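Local coordinates for protein CbsA (Xanthomonas oryzae pv. oryzae, PDB 5XYH) that probably hydrolyses beta-1,4 linkages in cellulose, releasing cellobiose from chain ends, as a family 6 exoglucanase that degrades plant cell walls, at residues P151-N156 with I210-R215; G198-R203 with S272-V277. One frame throughout, in Å; residues are numbered along the deposited sequence.

Overall arrangement
Contact 1 (151-156 with 210-215) and contact 2 (198-203 with 272-277) are neighbours on one side of the chain's centre, their own centres about 13 Å apart. Leu200 joins them: its CD2 lies 3.6 Å from Val154 CB, and its CD1 lies 3.7 Å from Pro151 CB. Each contact also has a tyrosine anchored just where strand 188-193 ends, Tyr213 on the carbonyl of Asp193 and Tyr274 on that of Ile194. In family 6 enzymes the substrate cleft runs across the C-terminal ends of the barrel strands. Helix 150-155 follows strand 140-145, loop 198-203 and helix 206-218 follow strand 188-193, and helix 271-284 precedes strand 292-296.

Contact 1: residues P151-N156 with I210-R215; sequences PNLVTN and ISLYTR
Leu212 reaches across to helix 151-155 with a single methyl, CD2, which lies 3.9 Å from Val154 CG2 and 4.2 Å from Leu153 CB. Its CG is anti to the backbone N (chi1 172°), which carries the branch out from helix 210-215 to the other helix. The Leu212 and Val154 side chains run past one another in opposite directions, so the meeting is alongside rather than end-on.

One residue further on, Tyr213 makes the second half of the contact. Its ring reaches Pro151 at nearly a right angle, with the phenol oxygen leading: Tyr213 OH is 3.2 Å from Pro151 CD and 3.4 Å from Pro151 CG. The proline carbon sits at the ring edge, close to the ring plane, and not over a face. The phenol's polar partner is elsewhere, since Tyr213 OH hydrogen-bonds to the carbonyl of Asp193, so the proline merely flanks a group already tied down.

Pro151 also matters to its own helix. Pro151 O accepts Val154 N, Thr155 N and, from 49° out of the carbonyl plane, Thr155 OG1 at 3.2 Å. Three donors thus converge on one carbonyl in the helix's last turn, and Asn156 is the first residue to leave helical phi/psi.

The two helices run roughly antiparallel (146°) with segment axes 10.4 Å apart, joined by apolar contacts and no hydrogen bond. Leu150 touches both Leu212 and Tyr213, Leu153 turns its side chain also to helix 160-167, and Ile210 and Tyr213 back onto Phe282 of helix 271-284.

Contact 2: residues G198-R203 with S272-V277; sequences GWLAWR and STYAEV
Gly198 and Tyr274 bring the backbones nearest, CA to CA 6.0 Å, and the gap widens to 7.6 Å between the CA atoms of Ala201 and Val277 as the short 3-10 turn 199-201 runs beside helix 272-277. Gly198 adopts a positive phi (93°), where a CB would crowd the preceding carbonyl, and its bare backbone lies against the tyrosine: Gly198 CA is 3.5 Å from Tyr274 CE1, while its N stands over one ring face, offset toward the rim.

The ring is carried there by a CG anti to the backbone N (chi1 -175°). At its end, Tyr274 OH meets Leu200 CD1 at 3.6 Å and bonds to the carbonyl of Ile194. A water bridges this corner, donating to Tyr274 OH (2.9 Å) and accepting from Leu200 N and, weakly, from Gly198 N, so it links turn and helix where no direct hydrogen bond does. Further along, methyl meets methyl: Ala201 CB and Val277 CG1 are 3.8 Å apart.

The turn lies in the loop between strand 188-193 and helix 206-218. Met206 of that helix touches both Ala201 and Val277, and the side chain of Leu200 also packs against helix 150-155.

Contact 1: residues P151-N156 with I210-R215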
ATOM      1  N   PRO A 151      -5.250  11.353  -0.202  1.00 14.52           N
ATOM      2  CA  PRO A 151      -5.250  11.706   1.230  1.00 15.75           C
ATOM      3  C   PRO A 151      -4.423  12.942   1.565  1.00 17.41           C
ATOM      4  O   PRO A 151      -4.783  13.685   2.490  1.00 17.93           O
ATOM      5  CB  PRO A 151      -4.666  10.454   1.899  1.00 15.07           C
ATOM      6  CG  PRO A 151      -4.964   9.349   0.952  1.00 15.05           C
ATOM      7  CD  PRO A 151      -4.828   9.952  -0.402  1.00 13.84           C
ATOM      8  N   ASN A 152      -3.345  13.204   0.820  1.00 17.01           N
ATOM      9  CA  ASN A 152      -2.533  14.384   1.102  1.00 17.64           C
ATOM     10  C   ASN A 152      -3.305  15.669   0.870  1.00 18.14           C
ATOM     11  O   ASN A 152      -3.002  16.693   1.497  1.00 19.22           O
ATOM     12  CB  ASN A 152      -1.269  14.380   0.251  1.00 17.22           C
ATOM     13  CG  ASN A 152      -0.397  13.188   0.524  1.00 18.92           C
ATOM     14  OD1 ASN A 152       0.089  13.009   1.647  1.00 19.62           O
ATOM     15  ND2 ASN A 152      -0.180  12.355  -0.505  1.00 18.12           N
ATOM     16  N   LEU A 153      -4.294  15.650  -0.026  1.00 16.84           N
ATOM     17  CA  LEU A 153      -5.096  16.850  -0.236  1.00 18.89           C
ATOM     18  C   LEU A 153      -5.930  17.203   0.988  1.00 18.32           C
ATOM     19  O   LEU A 153      -6.330  18.363   1.144  1.00 20.47           O
ATOM     20  CB  LEU A 153      -6.010  16.685  -1.450  1.00 15.83           C
ATOM     21  CG  LEU A 153      -5.378  16.234  -2.765  1.00 17.14           C
ATOM     22  CD1 LEU A 153      -6.402  16.353  -3.858  1.00 17.30           C
ATOM     23  CD2 LEU A 153      -4.150  17.085  -3.088  1.00 17.86           C
ATOM     24  N   VAL A 154      -6.191  16.241   1.862  1.00 18.08           N
ATOM     25  CA  VAL A 154      -6.979  16.480   3.060  1.00 18.88           C
ATOM     26  C   VAL A 154      -6.098  16.792   4.263  1.00 20.79           C
ATOM     27  O   VAL A 154      -6.398  17.708   5.030  1.00 22.23           O
ATOM     28  CB  VAL A 154      -7.895  15.271   3.341  1.00 18.66           C
ATOM     29  CG1 VAL A 154      -8.674  15.483   4.636  1.00 19.50           C
ATOM     30  CG2 VAL A 154      -8.848  15.057   2.167  1.00 18.85           C
ATOM     31  N   THR A 155      -4.997  16.061   4.441  1.00 20.05           N
ATOM     32  CA  THR A 155      -4.230  16.161   5.678  1.00 20.97           C
ATOM     33  C   THR A 155      -2.987  17.025   5.561  1.00 21.82           C
ATOM     34  O   THR A 155      -2.482  17.494   6.586  1.00 23.20           O
ATOM     35  CB  THR A 155      -3.805  14.772   6.157  1.00 21.60           C
ATOM     36  OG1 THR A 155      -3.024  14.143   5.136  1.00 22.75           O
ATOM     37  CG2 THR A 155      -5.027  13.908   6.459  1.00 21.56           C
ATOM     38  N   ASN A 156      -2.485  17.257   4.352  1.00 21.01           N
ATOM     39  CA  ASN A 156      -1.178  17.879   4.174  1.00 21.49           C
ATOM     40  C   ASN A 156      -1.253  19.111   3.285  1.00 22.31           C
ATOM     41  O   ASN A 156      -0.301  19.416   2.554  1.00 20.46           O
ATOM     42  CB  ASN A 156      -0.187  16.871   3.604  1.00 20.37           C
ATOM     43  CG  ASN A 156       0.203  15.823   4.607  1.00 21.00           C
ATOM     44  OD1 ASN A 156       0.368  16.123   5.799  1.00 22.91           O
ATOM     45  ND2 ASN A 156       0.355  14.586   4.147  1.00 20.56           N
ATOM     46  N   ILE A 210     -14.225  11.956   2.743  1.00 18.10           N
ATOM     47  CA  ILE A 210     -15.324  11.238   2.108  1.00 17.39           C
ATOM     48  C   ILE A 210     -15.843  12.012   0.904  1.00 16.60           C
ATOM     49  O   ILE A 210     -16.008  11.451  -0.180  1.00 16.22           O
ATOM     50  CB  ILE A 210     -16.439  10.958   3.129  1.00 17.52           C
ATOM     51  CG1 ILE A 210     -15.920  10.096   4.287  1.00 17.50           C
ATOM     52  CG2 ILE A 210     -17.642  10.337   2.446  1.00 16.65           C
ATOM     53  CD1 ILE A 210     -15.236   8.809   3.872  1.00 16.08           C
ATOM     54  N   SER A 211     -16.088  13.318   1.058  1.00 16.81           N
ATOM     55  CA  SER A 211     -16.632  14.071  -0.068  1.00 17.62           C
ATOM     56  C   SER A 211     -15.641  14.167  -1.226  1.00 18.10           C
ATOM     57  O   SER A 211     -16.058  14.204  -2.391  1.00 17.89           O
ATOM     58  CB  SER A 211     -17.068  15.467   0.372  1.00 19.02           C
ATOM     59  OG  SER A 211     -16.004  16.391   0.253  1.00 20.77           O
ATOM     60  N   LEU A 212     -14.334  14.182  -0.933  1.00 17.22           N
ATOM     61  CA  LEU A 212     -13.332  14.172  -1.993  1.00 17.07           C
ATOM     62  C   LEU A 212     -13.404  12.891  -2.809  1.00 16.16           C
ATOM     63  O   LEU A 212     -13.528  12.932  -4.033  1.00 16.72           O
ATOM     64  CB  LEU A 212     -11.926  14.341  -1.411  1.00 16.38           C
ATOM     65  CG  LEU A 212     -10.759  14.154  -2.385  1.00 17.13           C
ATOM     66  CD1 LEU A 212     -10.821  15.168  -3.501  1.00 17.84           C
ATOM     67  CD2 LEU A 212      -9.427  14.247  -1.631  1.00 15.24           C
ATOM     68  N   TYR A 213     -13.308  11.738  -2.149  1.00 15.74           N
ATOM     69  CA  TYR A 213     -13.393  10.482  -2.886  1.00 14.80           C
ATOM     70  C   TYR A 213     -14.732  10.362  -3.597  1.00 15.58           C
ATOM     71  O   TYR A 213     -14.799   9.901  -4.740  1.00 15.27           O
ATOM     72  CB  TYR A 213     -13.166   9.294  -1.945  1.00 14.30           C
ATOM     73  CG  TYR A 213     -11.694   9.067  -1.649  1.00 13.53           C
ATOM     74  CD1 TYR A 213     -11.026   9.837  -0.701  1.00 13.05           C
ATOM     75  CD2 TYR A 213     -10.978   8.108  -2.333  1.00 12.56           C
ATOM     76  CE1 TYR A 213      -9.668   9.634  -0.438  1.00 12.81           C
ATOM     77  CE2 TYR A 213      -9.631   7.897  -2.081  1.00 13.04           C
ATOM     78  CZ  TYR A 213      -8.978   8.653  -1.149  1.00 12.63           C
ATOM     79  OH  TYR A 213      -7.634   8.412  -0.930  1.00 12.61           O
ATOM     80  N   THR A 214     -15.808  10.797  -2.950  1.00 16.34           N
ATOM     81  CA  THR A 214     -17.116  10.693  -3.595  1.00 16.57           C
ATOM     82  C   THR A 214     -17.176  11.579  -4.834  1.00 17.11           C
ATOM     83  O   THR A 214     -17.583  11.134  -5.914  1.00 16.33           O
ATOM     84  CB  THR A 214     -18.222  11.057  -2.601  1.00 16.03           C
ATOM     85  OG1 THR A 214     -18.169  10.148  -1.497  1.00 15.54           O
ATOM     86  CG2 THR A 214     -19.585  10.942  -3.266  1.00 16.24           C
ATOM     87  N   ARG A 215     -16.730  12.831  -4.701  1.00 17.02           N
ATOM     88  CA  ARG A 215     -16.761  13.764  -5.825  1.00 17.58           C
ATOM     89  C   ARG A 215     -15.919  13.269  -6.996  1.00 17.86           C
ATOM     90  O   ARG A 215     -16.333  13.384  -8.159  1.00 17.63           O
ATOM     91  CB  ARG A 215     -16.280  15.133  -5.356  1.00 18.88           C
ATOM     92  CG  ARG A 215     -16.143  16.158  -6.438  1.00 21.06           C
ATOM     93  CD  ARG A 215     -15.804  17.514  -5.828  1.00 21.73           C
ATOM     94  NE  ARG A 215     -14.453  17.576  -5.265  1.00 22.11           N
ATOM     95  CZ  ARG A 215     -14.178  17.608  -3.964  1.00 20.40           C
ATOM     96  NH1 ARG A 215     -15.162  17.573  -3.076  1.00 21.09           N
ATOM     97  NH2 ARG A 215     -12.917  17.687  -3.554  1.00 21.62           N
TER

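Contact 2: residues G198-R203 with S272-V277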
ATOM      1  N   GLY A 198      -5.495   6.654   9.720  1.00 16.42           N
ATOM      2  CA  GLY A 198      -6.702   7.073  10.391  1.00 16.66           C
ATOM      3  C   GLY A 198      -6.879   8.572  10.487  1.00 17.42           C
ATOM      4  O   GLY A 198      -7.950   9.017  10.904  1.00 18.75           O
ATOM      5  N   TRP A 199      -5.860   9.372  10.132  1.00 17.12           N
ATOM      6  CA  TRP A 199      -6.008  10.821  10.243  1.00 18.32           C
ATOM      7  C   TRP A 199      -7.021  11.372   9.245  1.00 19.05           C
ATOM      8  O   TRP A 199      -7.594  12.447   9.486  1.00 19.93           O
ATOM      9  CB  TRP A 199      -4.663  11.522  10.055  1.00 18.63           C
ATOM     10  CG  TRP A 199      -3.718  11.386  11.230  1.00 18.08           C
ATOM     11  CD1 TRP A 199      -2.487  10.799  11.221  1.00 18.82           C
ATOM     12  CD2 TRP A 199      -3.927  11.861  12.570  1.00 19.13           C
ATOM     13  NE1 TRP A 199      -1.915  10.873  12.469  1.00 18.69           N
ATOM     14  CE2 TRP A 199      -2.780  11.521  13.316  1.00 18.61           C
ATOM     15  CE3 TRP A 199      -4.976  12.543  13.212  1.00 19.84           C
ATOM     16  CZ2 TRP A 199      -2.647  11.838  14.672  1.00 19.44           C
ATOM     17  CZ3 TRP A 199      -4.843  12.854  14.574  1.00 19.31           C
ATOM     18  CH2 TRP A 199      -3.687  12.502  15.281  1.00 19.00           C
ATOM     19  N   LEU A 200      -7.259  10.653   8.143  1.00 18.29           N
ATOM     20  CA  LEU A 200      -8.312  11.029   7.202  1.00 18.67           C
ATOM     21  C   LEU A 200      -9.691  11.027   7.847  1.00 19.19           C
ATOM     22  O   LEU A 200     -10.582  11.761   7.403  1.00 20.45           O
ATOM     23  CB  LEU A 200      -8.320  10.074   6.014  1.00 17.47           C
ATOM     24  CG  LEU A 200      -7.410  10.390   4.849  1.00 17.98           C
ATOM     25  CD1 LEU A 200      -7.756   9.414   3.707  1.00 15.40           C
ATOM     26  CD2 LEU A 200      -7.630  11.835   4.453  1.00 18.09           C
ATOM     27  N   ALA A 201      -9.894  10.195   8.867  1.00 18.23           N
ATOM     28  CA  ALA A 201     -11.187  10.062   9.525  1.00 20.47           C
ATOM     29  C   ALA A 201     -11.328  10.954  10.759  1.00 20.44           C
ATOM     30  O   ALA A 201     -12.387  10.955  11.403  1.00 20.84           O
ATOM     31  CB  ALA A 201     -11.419   8.591   9.906  1.00 19.72           C
ATOM     32  N   TRP A 202     -10.305  11.730  11.087  1.00 19.58           N
ATOM     33  CA  TRP A 202     -10.231  12.418  12.364  1.00 20.54           C
ATOM     34  C   TRP A 202     -10.908  13.784  12.278  1.00 20.86           C
ATOM     35  O   TRP A 202     -10.560  14.607  11.422  1.00 19.36           O
ATOM     36  CB  TRP A 202      -8.768  12.563  12.768  1.00 19.96           C
ATOM     37  CG  TRP A 202      -8.515  12.958  14.176  1.00 20.47           C
ATOM     38  CD1 TRP A 202      -8.566  12.155  15.287  1.00 20.50           C
ATOM     39  CD2 TRP A 202      -8.119  14.256  14.637  1.00 21.02           C
ATOM     40  NE1 TRP A 202      -8.236  12.884  16.409  1.00 19.91           N
ATOM     41  CE2 TRP A 202      -7.960  14.175  16.036  1.00 20.36           C
ATOM     42  CE3 TRP A 202      -7.897  15.481  14.003  1.00 20.67           C
ATOM     43  CZ2 TRP A 202      -7.584  15.273  16.808  1.00 20.27           C
ATOM     44  CZ3 TRP A 202      -7.527  16.572  14.776  1.00 19.73           C
ATOM     45  CH2 TRP A 202      -7.368  16.456  16.159  1.00 19.91           C
ATOM     46  N   ARG A 203     -11.858  14.017  13.185  1.00 20.81           N
ATOM     47  CA  ARG A 203     -12.543  15.295  13.356  1.00 21.34           C
ATOM     48  C   ARG A 203     -12.964  15.925  12.035  1.00 21.42           C
ATOM     49  O   ARG A 203     -13.765  15.346  11.295  1.00 21.79           O
ATOM     50  CB  ARG A 203     -11.660  16.256  14.148  1.00 21.57           C
ATOM     51  CG  ARG A 203     -11.351  15.742  15.547  1.00 21.23           C
ATOM     52  CD  ARG A 203     -10.740  16.832  16.397  1.00 21.05           C
ATOM     53  NE  ARG A 203     -11.741  17.837  16.720  1.00 22.59           N
ATOM     54  CZ  ARG A 203     -12.474  17.815  17.827  1.00 21.98           C
ATOM     55  NH1 ARG A 203     -12.294  16.847  18.724  1.00 22.16           N
ATOM     56  NH2 ARG A 203     -13.375  18.769  18.035  1.00 22.68           N
ATOM     57  N   SER A 272      -8.040  -2.864  10.660  0.57 14.63           N
ATOM     58  CA  SER A 272      -9.402  -3.389  10.704  0.57 15.08           C
ATOM     59  C   SER A 272     -10.380  -2.316  11.159  0.57 15.05           C
ATOM     60  O   SER A 272     -11.419  -2.100  10.528  0.57 15.68           O
ATOM     61  CB  SER A 272      -9.470  -4.609  11.617  0.57 15.39           C
ATOM     62  OG  SER A 272      -8.800  -5.707  11.026  0.57 15.55           O
ATOM     63  N   THR A 273     -10.055  -1.620  12.252  1.00 14.84           N
ATOM     64  CA  THR A 273     -10.899  -0.516  12.698  1.00 14.91           C
ATOM     65  C   THR A 273     -10.992   0.575  11.625  1.00 15.85           C
ATOM     66  O   THR A 273     -12.084   1.094  11.348  1.00 15.03           O
ATOM     67  CB  THR A 273     -10.351   0.056  14.015  1.00 14.89           C
ATOM     68  OG1 THR A 273     -10.132  -1.012  14.952  1.00 17.08           O
ATOM     69  CG2 THR A 273     -11.310   1.080  14.622  1.00 15.72           C
ATOM     70  N   TYR A 274      -9.864   0.900  10.983  1.00 13.99           N
ATOM     71  CA  TYR A 274      -9.840   1.948   9.960  1.00 14.75           C
ATOM     72  C   TYR A 274     -10.778   1.616   8.796  1.00 14.67           C
ATOM     73  O   TYR A 274     -11.567   2.466   8.356  1.00 14.53           O
ATOM     74  CB  TYR A 274      -8.404   2.153   9.468  1.00 13.89           C
ATOM     75  CG  TYR A 274      -8.214   3.305   8.492  1.00 14.12           C
ATOM     76  CD1 TYR A 274      -8.811   4.539   8.717  1.00 14.15           C
ATOM     77  CD2 TYR A 274      -7.428   3.156   7.345  1.00 13.53           C
ATOM     78  CE1 TYR A 274      -8.649   5.595   7.823  1.00 15.25           C
ATOM     79  CE2 TYR A 274      -7.241   4.213   6.447  1.00 13.34           C
ATOM     80  CZ  TYR A 274      -7.858   5.428   6.694  1.00 13.95           C
ATOM     81  OH  TYR A 274      -7.695   6.467   5.824  1.00 13.46           O
ATOM     82  N   ALA A 275     -10.693   0.389   8.271  1.00 14.16           N
ATOM     83  CA  ALA A 275     -11.519   0.018   7.122  1.00 14.39           C
ATOM     84  C   ALA A 275     -13.009   0.089   7.455  1.00 15.03           C
ATOM     85  O   ALA A 275     -13.823   0.494   6.617  1.00 14.74           O
ATOM     86  CB  ALA A 275     -11.152  -1.387   6.639  1.00 13.58           C
ATOM     87  N   GLU A 276     -13.384  -0.297   8.678  1.00 15.40           N
ATOM     88  CA  GLU A 276     -14.795  -0.273   9.062  1.00 16.40           C
ATOM     89  C   GLU A 276     -15.301   1.152   9.235  1.00 16.46           C
ATOM     90  O   GLU A 276     -16.420   1.481   8.816  1.00 16.85           O
ATOM     91  CB  GLU A 276     -15.000  -1.071  10.347  1.00 17.43           C
ATOM     92  CG  GLU A 276     -16.449  -1.122  10.850  1.00 18.69           C
ATOM     93  CD  GLU A 276     -17.431  -1.838   9.893  1.00 20.12           C
ATOM     94  OE1 GLU A 276     -16.994  -2.581   8.966  1.00 20.65           O
ATOM     95  OE2 GLU A 276     -18.664  -1.675  10.101  1.00 22.44           O
ATOM     96  N   VAL A 277     -14.498   2.009   9.854  1.00 15.36           N
ATOM     97  CA  VAL A 277     -14.865   3.415   9.979  1.00 15.61           C
ATOM     98  C   VAL A 277     -15.108   4.028   8.603  1.00 16.26           C
ATOM     99  O   VAL A 277     -16.101   4.737   8.385  1.00 16.22           O
ATOM    100  CB  VAL A 277     -13.772   4.158  10.769  1.00 16.59           C
ATOM    101  CG1 VAL A 277     -13.784   5.631  10.472  1.00 17.57           C
ATOM    102  CG2 VAL A 277     -13.947   3.893  12.265  1.00 16.61           C
TER
HETATM  103  O   HOH W   1      -5.883   8.187   7.357  1.00 15.61           O